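Local coordinates for OxsB protein (Bacillus megaterium, PDB 5UL3) that catalyses the cobalamin-dependent radical SAM ring contraction of dAMP to an oxetane aldehyde, a step in the biosynthesis of oxetanocin A, at residues E11-E16 with K40-F45; S437-Q442 with L486-D491; T451-I456 with L493-A498. All coordinates share one frame; numbering follows the deposited sequence.

Contact 1: residues E11-E16 with K40-F45; sequences EYYLKE and KRSKEF
In the N-terminal domain, whose function is unknown, Y12 and Y13 on helix 7-21 meet R41, S42 and F45 of the loop that leads from helix 28-39 into strand 49-53, the first strand of a four-stranded antiparallel sheet. The backbones stay well apart, 10.6 Å between the CA atoms of Y13 and R41, and the two tyrosines and R41 span most of the gap. With chi1 at 172°, the Y12 CG is anti to the backbone N and the phenol OH ends beside R41. This OH accepts from R41 NE at 3.3 Å. It sits 28° out of the guanidinium plane and the N-H...O angle is bent to 139°, so the bond, at the protein surface, is long and imperfectly directed; R41 NE lies at the edge of the Y12 ring, near its plane. E16 lays its CG over one face of the Y12 ring, while its OE1 takes a 2.7 Å salt bridge from K15 NZ. The other oxygen, OE2, is 4.4 Å from R41 NH2 but well out of the guanidinium plane, an attraction of charges without a directed bond. Y13 belongs to the buried side: its ring stacks on F39 and touches F73 of strand 69-73, and F45 meets H71 edge-to-face. Y13 OH lies 4.1 Å from S42 CB and also 4.1 Å from CD2 at the F45 ring edge.

Contact 2: residues S437-Q442 with L486-D491; sequences SGSNQQ and LKENLD
N489 of helix 484-493 pushes its amide into the turn that joins strand 432-436 to helix 440-445, and this is the close-packed half of the contact. The CA atoms of G438 and N489 come within 4.7 Å of each other. N489 OD1 accepts from G438 N at 3.0 Å, the donor standing above the carbonyl plane rather than on a lone pair. From the other end of the same amide, ND2 donates to Q442 OE1 at 2.9 Å with an angle of 165°; the acceptor lies in the N489 amide plane, and the two amide planes differ by only 27°. Q442 OE1 also accepts from S437 OG at 2.6 Å. S437 OG in turn receives S439 N, making an ST turn, so bonds at both ends of the N489 amide join it to an ordered polar network in a buried setting.

S439 links this half to the wetter one. As N-cap of helix 440-445 it receives Q442 N, and its OG donates to E488 OE1 at 2.6 Å, nearly along the C-O axis of that carboxylate. E488, only partly buried, brings the oxygen there through an extended chain beyond CG (chi2 155°). Beyond it water takes over: one molecule accepts from Q441 N and donates to E488 OE1 at 2.7 Å, and another accepts from N440 N but reaches OE1 only weakly.

The SAM-binding residue E436 immediately precedes this turn in the partial TIM-barrel domain. Helix 484-493 lies between the turn and the C-terminal bundle, where L486 packs on helix 588-617 and L490 on helix 620-648.

Contact 3: residues T451-I456 with L493-A498; sequences TSEQNI and LERTDA
R495 bends at chi3 (66°), and E453, with CG anti to the backbone N, bends at chi2 (71°); these bends bring the carboxylate to the guanidinium end, and the two side chains cross at about a right angle. The grip is end-on: R495 NH1 donates to E453 OE1 at 2.7 Å and NH2 to OE2 at 3.1 Å. Both oxygens lie near the guanidinium plane, although the carboxylate is turned 39° from it. D497 takes the side-on edge of the same group, NE to OD1 at 2.9 Å and NH2 to OD2 at 2.7 Å, completing a salt-bridge network in which NH2 serves both acids and the guanidinium is probably fixed in rotation. This network ties the first turn of helix 452-464, in the radical SAM core, to the loop following helix 484-493. T451 starts that first helix as N-cap in a capping box with Q454. I456 covers one face of the guanidinium, its CG1 3.4 Å from the plane and offset toward the rim of the group. I456 CD1 also packs against A498 CB at 3.7 Å, and F492 of helix 484-493 touches the isoleucine as well.

Overall arrangement
Contact 1 comes first along the chain, in the N-terminal domain, and lies on the opposite side of the chain's centre from the other two, its centre about 70 Å from that of contact 2 and about 66 Å from that of contact 3. Contacts 2 and 3 share the radical SAM core, their centres about 10 Å apart, and their segments alternate in sequence: 437-442, 451-456, 486-491, 493-498. Helix 440-445 and its preceding turn meet helix 484-493, and helix 452-464 meets the loop that follows it. The two contacts also touch directly, N440 OD1 to S452 N and G438 O to S452 OG, both probable hydrogen bonds, making one continuous packing region.

Contact 1: residues E11-E16 with K40-F45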
ATOM      1  N   GLU A  11      18.981  35.255 -18.890  1.00 54.36           N
ATOM      2  CA  GLU A  11      19.276  35.051 -17.478  1.00 45.61           C
ATOM      3  C   GLU A  11      18.039  35.308 -16.632  1.00 54.15           C
ATOM      4  O   GLU A  11      17.686  34.505 -15.758  1.00 50.29           O
ATOM      5  CB  GLU A  11      20.426  35.971 -17.070  1.00 63.30           C
ATOM      6  CG  GLU A  11      20.835  35.913 -15.613  1.00 71.80           C
ATOM      7  CD  GLU A  11      21.822  37.016 -15.258  1.00 83.33           C
ATOM      8  OE1 GLU A  11      21.618  38.164 -15.716  1.00 72.31           O
ATOM      9  OE2 GLU A  11      22.804  36.735 -14.537  1.00 89.00           O
ATOM     10  N   TYR A  12      17.353  36.418 -16.903  1.00 47.42           N
ATOM     11  CA  TYR A  12      16.128  36.737 -16.185  1.00 57.11           C
ATOM     12  C   TYR A  12      15.067  35.662 -16.387  1.00 53.20           C
ATOM     13  O   TYR A  12      14.350  35.301 -15.447  1.00 45.05           O
ATOM     14  CB  TYR A  12      15.615  38.095 -16.646  1.00 41.26           C
ATOM     15  CG  TYR A  12      14.260  38.470 -16.118  1.00 39.05           C
ATOM     16  CD1 TYR A  12      14.117  39.036 -14.863  1.00 45.53           C
ATOM     17  CD2 TYR A  12      13.124  38.279 -16.886  1.00 40.20           C
ATOM     18  CE1 TYR A  12      12.869  39.391 -14.381  1.00 50.37           C
ATOM     19  CE2 TYR A  12      11.879  38.630 -16.417  1.00 53.15           C
ATOM     20  CZ  TYR A  12      11.754  39.183 -15.166  1.00 50.28           C
ATOM     21  OH  TYR A  12      10.501  39.526 -14.708  1.00 66.51           O
ATOM     22  N   TYR A  13      14.941  35.151 -17.613  1.00 49.84           N
ATOM     23  CA  TYR A  13      13.911  34.159 -17.891  1.00 51.56           C
ATOM     24  C   TYR A  13      14.203  32.843 -17.173  1.00 41.27           C
ATOM     25  O   TYR A  13      13.292  32.227 -16.611  1.00 40.29           O
ATOM     26  CB  TYR A  13      13.784  33.945 -19.399  1.00 51.79           C
ATOM     27  CG  TYR A  13      12.957  34.999 -20.111  1.00 50.78           C
ATOM     28  CD1 TYR A  13      11.774  35.475 -19.558  1.00 57.05           C
ATOM     29  CD2 TYR A  13      13.359  35.513 -21.338  1.00 59.46           C
ATOM     30  CE1 TYR A  13      11.013  36.440 -20.211  1.00 59.43           C
ATOM     31  CE2 TYR A  13      12.613  36.478 -21.996  1.00 56.07           C
ATOM     32  CZ  TYR A  13      11.443  36.937 -21.432  1.00 61.94           C
ATOM     33  OH  TYR A  13      10.701  37.892 -22.094  1.00 64.75           O
ATOM     34  N   LEU A  14      15.464  32.417 -17.157  1.00 37.34           N
ATOM     35  CA  LEU A  14      15.823  31.181 -16.470  1.00 43.86           C
ATOM     36  C   LEU A  14      15.621  31.307 -14.964  1.00 51.77           C
ATOM     37  O   LEU A  14      15.081  30.395 -14.324  1.00 39.40           O
ATOM     38  CB  LEU A  14      17.269  30.810 -16.787  1.00 36.13           C
ATOM     39  CG  LEU A  14      17.593  30.245 -18.179  1.00 39.22           C
ATOM     40  CD1 LEU A  14      19.092  30.157 -18.370  1.00 35.12           C
ATOM     41  CD2 LEU A  14      16.951  28.864 -18.364  1.00 36.67           C
ATOM     42  N   LYS A  15      16.049  32.431 -14.384  1.00 41.97           N
ATOM     43  CA  LYS A  15      15.887  32.643 -12.947  1.00 41.21           C
ATOM     44  C   LYS A  15      14.419  32.620 -12.554  1.00 39.84           C
ATOM     45  O   LYS A  15      14.038  31.971 -11.574  1.00 42.71           O
ATOM     46  CB  LYS A  15      16.533  33.972 -12.543  1.00 47.85           C
ATOM     47  CG  LYS A  15      16.056  34.518 -11.204  1.00 49.58           C
ATOM     48  CD  LYS A  15      16.506  35.963 -11.005  1.00 58.36           C
ATOM     49  CE  LYS A  15      15.964  36.532  -9.703  1.00 70.16           C
ATOM     50  NZ  LYS A  15      14.472  36.544  -9.691  1.00 64.31           N
ATOM     51  N   GLU A  16      13.576  33.330 -13.309  1.00 39.74           N
ATOM     52  CA  GLU A  16      12.150  33.334 -13.013  1.00 40.05           C
ATOM     53  C   GLU A  16      11.535  31.959 -13.244  1.00 38.55           C
ATOM     54  O   GLU A  16      10.607  31.560 -12.531  1.00 35.48           O
ATOM     55  CB  GLU A  16      11.432  34.379 -13.863  1.00 48.30           C
ATOM     56  CG  GLU A  16      11.765  35.823 -13.507  1.00 50.38           C
ATOM     57  CD  GLU A  16      11.409  36.165 -12.078  1.00 40.79           C
ATOM     58  OE1 GLU A  16      12.334  36.315 -11.256  1.00 49.97           O
ATOM     59  OE2 GLU A  16      10.202  36.261 -11.775  1.00 56.33           O
ATOM     60  N   LYS A  40       4.950  37.133 -21.651  1.00 66.54           N
ATOM     61  CA  LYS A  40       4.166  38.271 -22.106  1.00 74.16           C
ATOM     62  C   LYS A  40       4.478  39.551 -21.334  1.00 77.34           C
ATOM     63  O   LYS A  40       3.856  40.583 -21.606  1.00 84.40           O
ATOM     64  CB  LYS A  40       2.673  37.950 -21.999  1.00 68.34           C
ATOM     65  CG  LYS A  40       2.219  36.830 -22.918  1.00 67.53           C
ATOM     66  CD  LYS A  40       0.716  36.625 -22.840  1.00 64.24           C
ATOM     67  CE  LYS A  40       0.253  35.602 -23.867  1.00 74.07           C
ATOM     68  NZ  LYS A  40      -1.228  35.420 -23.842  1.00 84.12           N
ATOM     69  N   ARG A  41       5.422  39.515 -20.387  1.00 74.76           N
ATOM     70  CA  ARG A  41       5.775  40.698 -19.610  1.00 78.86           C
ATOM     71  C   ARG A  41       6.666  41.669 -20.375  1.00 82.93           C
ATOM     72  O   ARG A  41       6.943  42.762 -19.869  1.00 75.14           O
ATOM     73  CB  ARG A  41       6.469  40.297 -18.305  1.00 72.20           C
ATOM     74  CG  ARG A  41       5.957  41.067 -17.099  1.00 77.88           C
ATOM     75  CD  ARG A  41       6.934  41.074 -15.925  1.00 78.04           C
ATOM     76  NE  ARG A  41       7.313  39.739 -15.460  1.00 79.03           N
ATOM     77  CZ  ARG A  41       6.514  38.916 -14.783  1.00 82.45           C
ATOM     78  NH1 ARG A  41       5.263  39.271 -14.501  1.00 84.90           N
ATOM     79  NH2 ARG A  41       6.965  37.728 -14.395  1.00 68.77           N
ATOM     80  N   SER A  42       7.127  41.292 -21.566  1.00 90.21           N
ATOM     81  CA  SER A  42       7.860  42.184 -22.454  1.00 91.51           C
ATOM     82  C   SER A  42       7.190  42.164 -23.818  1.00 99.39           C
ATOM     83  O   SER A  42       6.923  41.088 -24.364  1.00103.95           O
ATOM     84  CB  SER A  42       9.332  41.769 -22.592  1.00 73.79           C
ATOM     85  OG  SER A  42      10.053  41.988 -21.393  1.00 68.63           O
ATOM     86  N   LYS A  43       6.910  43.352 -24.360  1.00 91.87           N
ATOM     87  CA  LYS A  43       6.553  43.455 -25.770  1.00 95.23           C
ATOM     88  C   LYS A  43       7.735  43.155 -26.683  1.00 97.03           C
ATOM     89  O   LYS A  43       7.551  43.071 -27.902  1.00 97.11           O
ATOM     90  CB  LYS A  43       6.000  44.846 -26.080  1.00 95.95           C
ATOM     91  CG  LYS A  43       4.563  45.072 -25.634  1.00106.20           C
ATOM     92  CD  LYS A  43       3.574  44.321 -26.516  1.00108.42           C
ATOM     93  CE  LYS A  43       2.137  44.662 -26.142  1.00101.46           C
ATOM     94  NZ  LYS A  43       1.142  43.976 -27.014  1.00 91.52           N
ATOM     95  N   GLU A  44       8.933  42.995 -26.121  1.00 94.81           N
ATOM     96  CA  GLU A  44      10.150  42.650 -26.857  1.00100.40           C
ATOM     97  C   GLU A  44      10.306  41.148 -27.041  1.00 96.46           C
ATOM     98  O   GLU A  44      11.422  40.617 -26.978  1.00 82.24           O
ATOM     99  CB  GLU A  44      11.360  43.235 -26.141  1.00 97.32           C
ATOM    100  CG  GLU A  44      11.400  44.753 -26.127  1.00 88.58           C
ATOM    101  CD  GLU A  44      12.479  45.281 -25.211  1.00 69.02           C
ATOM    102  OE1 GLU A  44      12.180  45.538 -24.023  1.00 63.75           O
ATOM    103  OE2 GLU A  44      13.633  45.416 -25.673  1.00 67.04           O
ATOM    104  N   PHE A  45       9.190  40.452 -27.263  1.00 96.77           N
ATOM    105  CA  PHE A  45       9.157  39.017 -27.521  1.00 89.89           C
ATOM    106  C   PHE A  45       7.717  38.586 -27.767  1.00 84.86           C
ATOM    107  O   PHE A  45       6.868  38.713 -26.878  1.00 84.72           O
ATOM    108  CB  PHE A  45       9.749  38.230 -26.347  1.00 90.05           C
ATOM    109  CG  PHE A  45      10.093  36.804 -26.680  1.00 82.99           C
ATOM    110  CD1 PHE A  45       9.921  36.307 -27.966  1.00 79.42           C
ATOM    111  CD2 PHE A  45      10.591  35.957 -25.704  1.00 80.40           C
ATOM    112  CE1 PHE A  45      10.235  34.995 -28.269  1.00 71.51           C
ATOM    113  CE2 PHE A  45      10.911  34.644 -26.001  1.00 69.66           C
ATOM    114  CZ  PHE A  45      10.730  34.162 -27.286  1.00 67.82           C
TER

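Contact 2: residues S437-Q442 with L486-D491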
ATOM      1  N   SER A 437       1.986 -16.208  11.515  1.00 25.27           N
ATOM      2  CA  SER A 437       1.646 -17.408  12.277  1.00 24.52           C
ATOM      3  C   SER A 437       2.597 -17.572  13.452  1.00 23.94           C
ATOM      4  O   SER A 437       3.732 -17.101  13.418  1.00 25.33           O
ATOM      5  CB  SER A 437       1.697 -18.664  11.387  1.00 26.33           C
ATOM      6  OG  SER A 437       1.441 -19.833  12.163  1.00 26.56           O
ATOM      7  N   GLY A 438       2.123 -18.263  14.487  1.00 26.66           N
ATOM      8  CA  GLY A 438       2.988 -18.706  15.560  1.00 30.02           C
ATOM      9  C   GLY A 438       3.143 -20.207  15.646  1.00 29.96           C
ATOM     10  O   GLY A 438       3.657 -20.703  16.658  1.00 33.34           O
ATOM     11  N   SER A 439       2.711 -20.953  14.634  1.00 28.08           N
ATOM     12  CA  SER A 439       2.770 -22.410  14.619  1.00 27.85           C
ATOM     13  C   SER A 439       3.751 -22.845  13.542  1.00 30.54           C
ATOM     14  O   SER A 439       3.618 -22.442  12.383  1.00 26.45           O
ATOM     15  CB  SER A 439       1.382 -22.996  14.350  1.00 32.48           C
ATOM     16  OG  SER A 439       1.478 -24.264  13.717  1.00 32.03           O
ATOM     17  N   ASN A 440       4.739 -23.665  13.910  1.00 28.05           N
ATOM     18  CA  ASN A 440       5.779 -23.976  12.928  1.00 26.88           C
ATOM     19  C   ASN A 440       5.209 -24.710  11.714  1.00 26.18           C
ATOM     20  O   ASN A 440       5.613 -24.440  10.575  1.00 27.33           O
ATOM     21  CB  ASN A 440       6.907 -24.763  13.592  1.00 32.66           C
ATOM     22  CG  ASN A 440       7.767 -23.876  14.471  1.00 39.32           C
ATOM     23  OD1 ASN A 440       7.917 -22.687  14.192  1.00 36.59           O
ATOM     24  ND2 ASN A 440       8.319 -24.439  15.543  1.00 38.01           N
ATOM     25  N   GLN A 441       4.260 -25.624  11.930  1.00 27.17           N
ATOM     26  CA  GLN A 441       3.598 -26.286  10.806  1.00 29.54           C
ATOM     27  C   GLN A 441       2.870 -25.277   9.924  1.00 29.32           C
ATOM     28  O   GLN A 441       2.982 -25.314   8.694  1.00 26.57           O
ATOM     29  CB  GLN A 441       2.605 -27.332  11.313  1.00 37.14           C
ATOM     30  CG  GLN A 441       3.239 -28.551  11.935  1.00 43.42           C
ATOM     31  CD  GLN A 441       2.202 -29.510  12.498  1.00 49.88           C
ATOM     32  OE1 GLN A 441       0.996 -29.255  12.439  1.00 41.10           O
ATOM     33  NE2 GLN A 441       2.673 -30.625  13.051  1.00 62.56           N
ATOM     34  N   GLN A 442       2.109 -24.368  10.538  1.00 27.89           N
ATOM     35  CA  GLN A 442       1.358 -23.392   9.747  1.00 25.13           C
ATOM     36  C   GLN A 442       2.289 -22.436   9.023  1.00 25.54           C
ATOM     37  O   GLN A 442       2.052 -22.103   7.855  1.00 26.33           O
ATOM     38  CB  GLN A 442       0.378 -22.623  10.640  1.00 27.10           C
ATOM     39  CG  GLN A 442      -0.620 -21.740   9.877  1.00 24.89           C
ATOM     40  CD  GLN A 442      -1.530 -20.985  10.828  1.00 24.20           C
ATOM     41  OE1 GLN A 442      -1.064 -20.444  11.822  1.00 26.88           O
ATOM     42  NE2 GLN A 442      -2.826 -20.986  10.555  1.00 23.36           N
ATOM     43  N   LEU A 486      -3.939 -24.208  16.186  1.00 28.78           N
ATOM     44  CA  LEU A 486      -4.593 -23.108  16.898  1.00 30.14           C
ATOM     45  C   LEU A 486      -4.050 -22.984  18.312  1.00 35.48           C
ATOM     46  O   LEU A 486      -3.794 -21.874  18.786  1.00 28.91           O
ATOM     47  CB  LEU A 486      -6.114 -23.293  16.924  1.00 27.00           C
ATOM     48  CG  LEU A 486      -6.856 -23.383  15.580  1.00 29.13           C
ATOM     49  CD1 LEU A 486      -8.339 -23.627  15.813  1.00 31.15           C
ATOM     50  CD2 LEU A 486      -6.627 -22.134  14.686  1.00 29.92           C
ATOM     51  N   LYS A 487      -3.868 -24.110  19.007  1.00 29.95           N
ATOM     52  CA  LYS A 487      -3.280 -24.054  20.340  1.00 32.47           C
ATOM     53  C   LYS A 487      -1.883 -23.456  20.295  1.00 29.94           C
ATOM     54  O   LYS A 487      -1.520 -22.654  21.165  1.00 30.49           O
ATOM     55  CB  LYS A 487      -3.240 -25.453  20.958  1.00 33.22           C
ATOM     56  CG  LYS A 487      -4.615 -26.048  21.166  1.00 30.85           C
ATOM     57  CD  LYS A 487      -4.532 -27.365  21.961  1.00 42.53           C
ATOM     58  CE  LYS A 487      -5.916 -27.887  22.316  1.00 47.32           C
ATOM     59  NZ  LYS A 487      -5.860 -29.143  23.142  1.00 51.88           N
ATOM     60  N   GLU A 488      -1.081 -23.853  19.306  1.00 27.73           N
ATOM     61  CA  GLU A 488       0.256 -23.286  19.154  1.00 25.57           C
ATOM     62  C   GLU A 488       0.182 -21.785  18.893  1.00 30.12           C
ATOM     63  O   GLU A 488       0.974 -21.006  19.438  1.00 31.74           O
ATOM     64  CB  GLU A 488       1.001 -23.988  18.019  1.00 31.00           C
ATOM     65  CG  GLU A 488       1.334 -25.459  18.291  1.00 37.35           C
ATOM     66  CD  GLU A 488       1.505 -26.272  17.009  1.00 47.45           C
ATOM     67  OE1 GLU A 488       1.716 -25.674  15.936  1.00 41.73           O
ATOM     68  OE2 GLU A 488       1.418 -27.521  17.071  1.00 54.81           O
ATOM     69  N   ASN A 489      -0.769 -21.365  18.062  1.00 27.32           N
ATOM     70  CA  ASN A 489      -0.944 -19.938  17.785  1.00 28.23           C
ATOM     71  C   ASN A 489      -1.311 -19.167  19.047  1.00 31.70           C
ATOM     72  O   ASN A 489      -0.753 -18.099  19.321  1.00 28.17           O
ATOM     73  CB  ASN A 489      -2.021 -19.754  16.724  1.00 25.53           C
ATOM     74  CG  ASN A 489      -1.481 -19.920  15.327  1.00 24.23           C
ATOM     75  OD1 ASN A 489      -0.271 -19.967  15.127  1.00 24.61           O
ATOM     76  ND2 ASN A 489      -2.370 -20.004  14.354  1.00 25.69           N
ATOM     77  N   LEU A 490      -2.295 -19.673  19.793  1.00 25.03           N
ATOM     78  CA  LEU A 490      -2.737 -19.000  21.008  1.00 32.96           C
ATOM     79  C   LEU A 490      -1.600 -18.869  22.013  1.00 32.13           C
ATOM     80  O   LEU A 490      -1.429 -17.803  22.630  1.00 31.55           O
ATOM     81  CB  LEU A 490      -3.912 -19.762  21.619  1.00 30.56           C
ATOM     82  CG  LEU A 490      -5.219 -19.791  20.826  1.00 28.06           C
ATOM     83  CD1 LEU A 490      -6.155 -20.848  21.418  1.00 32.04           C
ATOM     84  CD2 LEU A 490      -5.887 -18.402  20.844  1.00 28.78           C
ATOM     85  N   ASP A 491      -0.817 -19.943  22.195  1.00 33.14           N
ATOM     86  CA  ASP A 491       0.365 -19.888  23.056  1.00 31.86           C
ATOM     87  C   ASP A 491       1.328 -18.792  22.607  1.00 32.20           C
ATOM     88  O   ASP A 491       1.789 -17.981  23.419  1.00 29.61           O
ATOM     89  CB  ASP A 491       1.085 -21.240  23.053  1.00 34.68           C
ATOM     90  CG  ASP A 491       0.356 -22.303  23.853  1.00 42.12           C
ATOM     91  OD1 ASP A 491      -0.603 -21.959  24.579  1.00 44.36           O
ATOM     92  OD2 ASP A 491       0.754 -23.486  23.753  1.00 51.29           O
TER
HETATM   93  O   HOH W   1       4.850 -24.470  16.620  1.00 40.27           O
HETATM   94  O   HOH W   2       3.842 -26.729  14.636  1.00 34.11           O

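Contact 3: residues T451-I456 with L493-A498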
ATOM      1  N   THR A 451      10.503 -19.648  11.951  1.00 27.88           N
ATOM      2  CA  THR A 451       9.979 -20.405  13.081  1.00 28.64           C
ATOM      3  C   THR A 451       9.265 -19.472  14.050  1.00 29.19           C
ATOM      4  O   THR A 451       9.450 -18.251  14.029  1.00 29.50           O
ATOM      5  CB  THR A 451      11.083 -21.153  13.846  1.00 30.76           C
ATOM      6  OG1 THR A 451      11.951 -20.205  14.472  1.00 32.02           O
ATOM      7  CG2 THR A 451      11.898 -22.036  12.909  1.00 32.35           C
ATOM      8  N   SER A 452       8.456 -20.087  14.911  1.00 27.41           N
ATOM      9  CA  SER A 452       7.783 -19.358  15.980  1.00 32.21           C
ATOM     10  C   SER A 452       8.781 -18.586  16.839  1.00 32.44           C
ATOM     11  O   SER A 452       8.624 -17.380  17.064  1.00 30.58           O
ATOM     12  CB  SER A 452       6.981 -20.343  16.835  1.00 32.83           C
ATOM     13  OG  SER A 452       6.161 -19.642  17.741  1.00 39.24           O
ATOM     14  N   GLU A 453       9.829 -19.261  17.327  1.00 30.31           N
ATOM     15  CA  GLU A 453      10.777 -18.567  18.195  1.00 33.15           C
ATOM     16  C   GLU A 453      11.499 -17.443  17.453  1.00 35.36           C
ATOM     17  O   GLU A 453      11.792 -16.393  18.041  1.00 25.79           O
ATOM     18  CB  GLU A 453      11.783 -19.552  18.794  1.00 37.23           C
ATOM     19  CG  GLU A 453      12.532 -18.987  20.001  1.00 50.25           C
ATOM     20  CD  GLU A 453      11.646 -18.849  21.244  1.00 57.46           C
ATOM     21  OE1 GLU A 453      10.632 -19.573  21.342  1.00 53.32           O
ATOM     22  OE2 GLU A 453      11.967 -18.016  22.126  1.00 56.13           O
ATOM     23  N   GLN A 454      11.805 -17.644  16.167  1.00 28.59           N
ATOM     24  CA  GLN A 454      12.446 -16.588  15.390  1.00 27.38           C
ATOM     25  C   GLN A 454      11.558 -15.355  15.308  1.00 24.49           C
ATOM     26  O   GLN A 454      12.047 -14.221  15.363  1.00 27.97           O
ATOM     27  CB  GLN A 454      12.767 -17.093  13.991  1.00 25.99           C
ATOM     28  CG  GLN A 454      13.296 -16.070  12.998  1.00 25.35           C
ATOM     29  CD  GLN A 454      13.523 -16.731  11.638  1.00 28.03           C
ATOM     30  OE1 GLN A 454      13.038 -17.834  11.414  1.00 30.13           O
ATOM     31  NE2 GLN A 454      14.233 -16.065  10.738  1.00 26.20           N
ATOM     32  N   ASN A 455      10.248 -15.561  15.167  1.00 24.17           N
ATOM     33  CA  ASN A 455       9.330 -14.424  15.134  1.00 25.87           C
ATOM     34  C   ASN A 455       9.349 -13.666  16.458  1.00 29.29           C
ATOM     35  O   ASN A 455       9.363 -12.429  16.470  1.00 26.27           O
ATOM     36  CB  ASN A 455       7.920 -14.914  14.813  1.00 27.45           C
ATOM     37  CG  ASN A 455       7.740 -15.242  13.347  1.00 32.27           C
ATOM     38  OD1 ASN A 455       8.270 -14.558  12.483  1.00 37.79           O
ATOM     39  ND2 ASN A 455       6.975 -16.276  13.059  1.00 33.61           N
ATOM     40  N   ILE A 456       9.328 -14.394  17.582  1.00 30.93           N
ATOM     41  CA  ILE A 456       9.413 -13.756  18.897  1.00 28.92           C
ATOM     42  C   ILE A 456      10.651 -12.869  18.978  1.00 26.44           C
ATOM     43  O   ILE A 456      10.584 -11.704  19.391  1.00 26.20           O
ATOM     44  CB  ILE A 456       9.423 -14.819  20.010  1.00 31.02           C
ATOM     45  CG1 ILE A 456       8.065 -15.520  20.120  1.00 32.42           C
ATOM     46  CG2 ILE A 456       9.860 -14.194  21.337  1.00 33.32           C
ATOM     47  CD1 ILE A 456       6.931 -14.594  20.629  1.00 30.06           C
ATOM     48  N   LEU A 493       0.693 -16.112  20.799  1.00 27.89           N
ATOM     49  CA  LEU A 493       0.078 -14.801  20.964  1.00 29.03           C
ATOM     50  C   LEU A 493       0.003 -14.357  22.421  1.00 30.91           C
ATOM     51  O   LEU A 493      -0.062 -13.153  22.683  1.00 28.04           O
ATOM     52  CB  LEU A 493      -1.323 -14.810  20.352  1.00 27.85           C
ATOM     53  CG  LEU A 493      -1.318 -14.948  18.829  1.00 25.77           C
ATOM     54  CD1 LEU A 493      -2.679 -15.364  18.390  1.00 30.80           C
ATOM     55  CD2 LEU A 493      -0.931 -13.610  18.173  1.00 23.68           C
ATOM     56  N   GLU A 494       0.001 -15.292  23.362  1.00 28.28           N
ATOM     57  CA  GLU A 494      -0.013 -14.981  24.786  1.00 31.90           C
ATOM     58  C   GLU A 494       1.380 -14.756  25.368  1.00 31.34           C
ATOM     59  O   GLU A 494       1.488 -14.408  26.546  1.00 34.54           O
ATOM     60  CB  GLU A 494      -0.734 -16.100  25.554  1.00 30.77           C
ATOM     61  CG  GLU A 494      -2.226 -16.094  25.321  1.00 28.53           C
ATOM     62  CD  GLU A 494      -2.915 -17.386  25.714  1.00 33.68           C
ATOM     63  OE1 GLU A 494      -2.442 -18.046  26.667  1.00 41.87           O
ATOM     64  OE2 GLU A 494      -3.923 -17.739  25.055  1.00 31.91           O
ATOM     65  N   ARG A 495       2.447 -14.929  24.589  1.00 29.45           N
ATOM     66  CA  ARG A 495       3.788 -14.749  25.135  1.00 27.89           C
ATOM     67  C   ARG A 495       4.010 -13.298  25.542  1.00 34.38           C
ATOM     68  O   ARG A 495       3.666 -12.370  24.803  1.00 29.25           O
ATOM     69  CB  ARG A 495       4.845 -15.193  24.126  1.00 28.17           C
ATOM     70  CG  ARG A 495       4.910 -16.716  24.026  1.00 32.23           C
ATOM     71  CD  ARG A 495       6.039 -17.174  23.172  1.00 40.26           C
ATOM     72  NE  ARG A 495       7.336 -16.851  23.746  1.00 39.63           N
ATOM     73  CZ  ARG A 495       8.476 -17.373  23.314  1.00 41.31           C
ATOM     74  NH1 ARG A 495       8.461 -18.244  22.315  1.00 43.58           N
ATOM     75  NH2 ARG A 495       9.625 -17.024  23.872  1.00 41.89           N
ATOM     76  N   THR A 496       4.579 -13.107  26.734  1.00 35.86           N
ATOM     77  CA  THR A 496       4.879 -11.781  27.259  1.00 31.38           C
ATOM     78  C   THR A 496       6.377 -11.491  27.277  1.00 33.98           C
ATOM     79  O   THR A 496       6.800 -10.463  27.818  1.00 36.92           O
ATOM     80  CB  THR A 496       4.280 -11.626  28.666  1.00 30.93           C
ATOM     81  OG1 THR A 496       4.745 -12.689  29.516  1.00 34.89           O
ATOM     82  CG2 THR A 496       2.764 -11.681  28.590  1.00 36.02           C
ATOM     83  N   ASP A 497       7.192 -12.358  26.682  1.00 33.82           N
ATOM     84  CA  ASP A 497       8.630 -12.128  26.617  1.00 32.95           C
ATOM     85  C   ASP A 497       9.080 -11.676  25.236  1.00 34.47           C
ATOM     86  O   ASP A 497      10.258 -11.819  24.893  1.00 36.02           O
ATOM     87  CB  ASP A 497       9.386 -13.385  27.040  1.00 38.29           C
ATOM     88  CG  ASP A 497       9.132 -14.552  26.116  1.00 43.07           C
ATOM     89  OD1 ASP A 497       8.081 -14.566  25.442  1.00 39.23           O
ATOM     90  OD2 ASP A 497       9.983 -15.466  26.071  1.00 50.51           O
ATOM     91  N   ALA A 498       8.170 -11.124  24.439  1.00 32.31           N
ATOM     92  CA  ALA A 498       8.493 -10.654  23.100  1.00 31.37           C
ATOM     93  C   ALA A 498       8.543  -9.137  23.016  1.00 28.50           C
ATOM     94  O   ALA A 498       9.506  -8.576  22.496  1.00 31.32           O
ATOM     95  CB  ALA A 498       7.467 -11.196  22.088  1.00 28.79           C
TER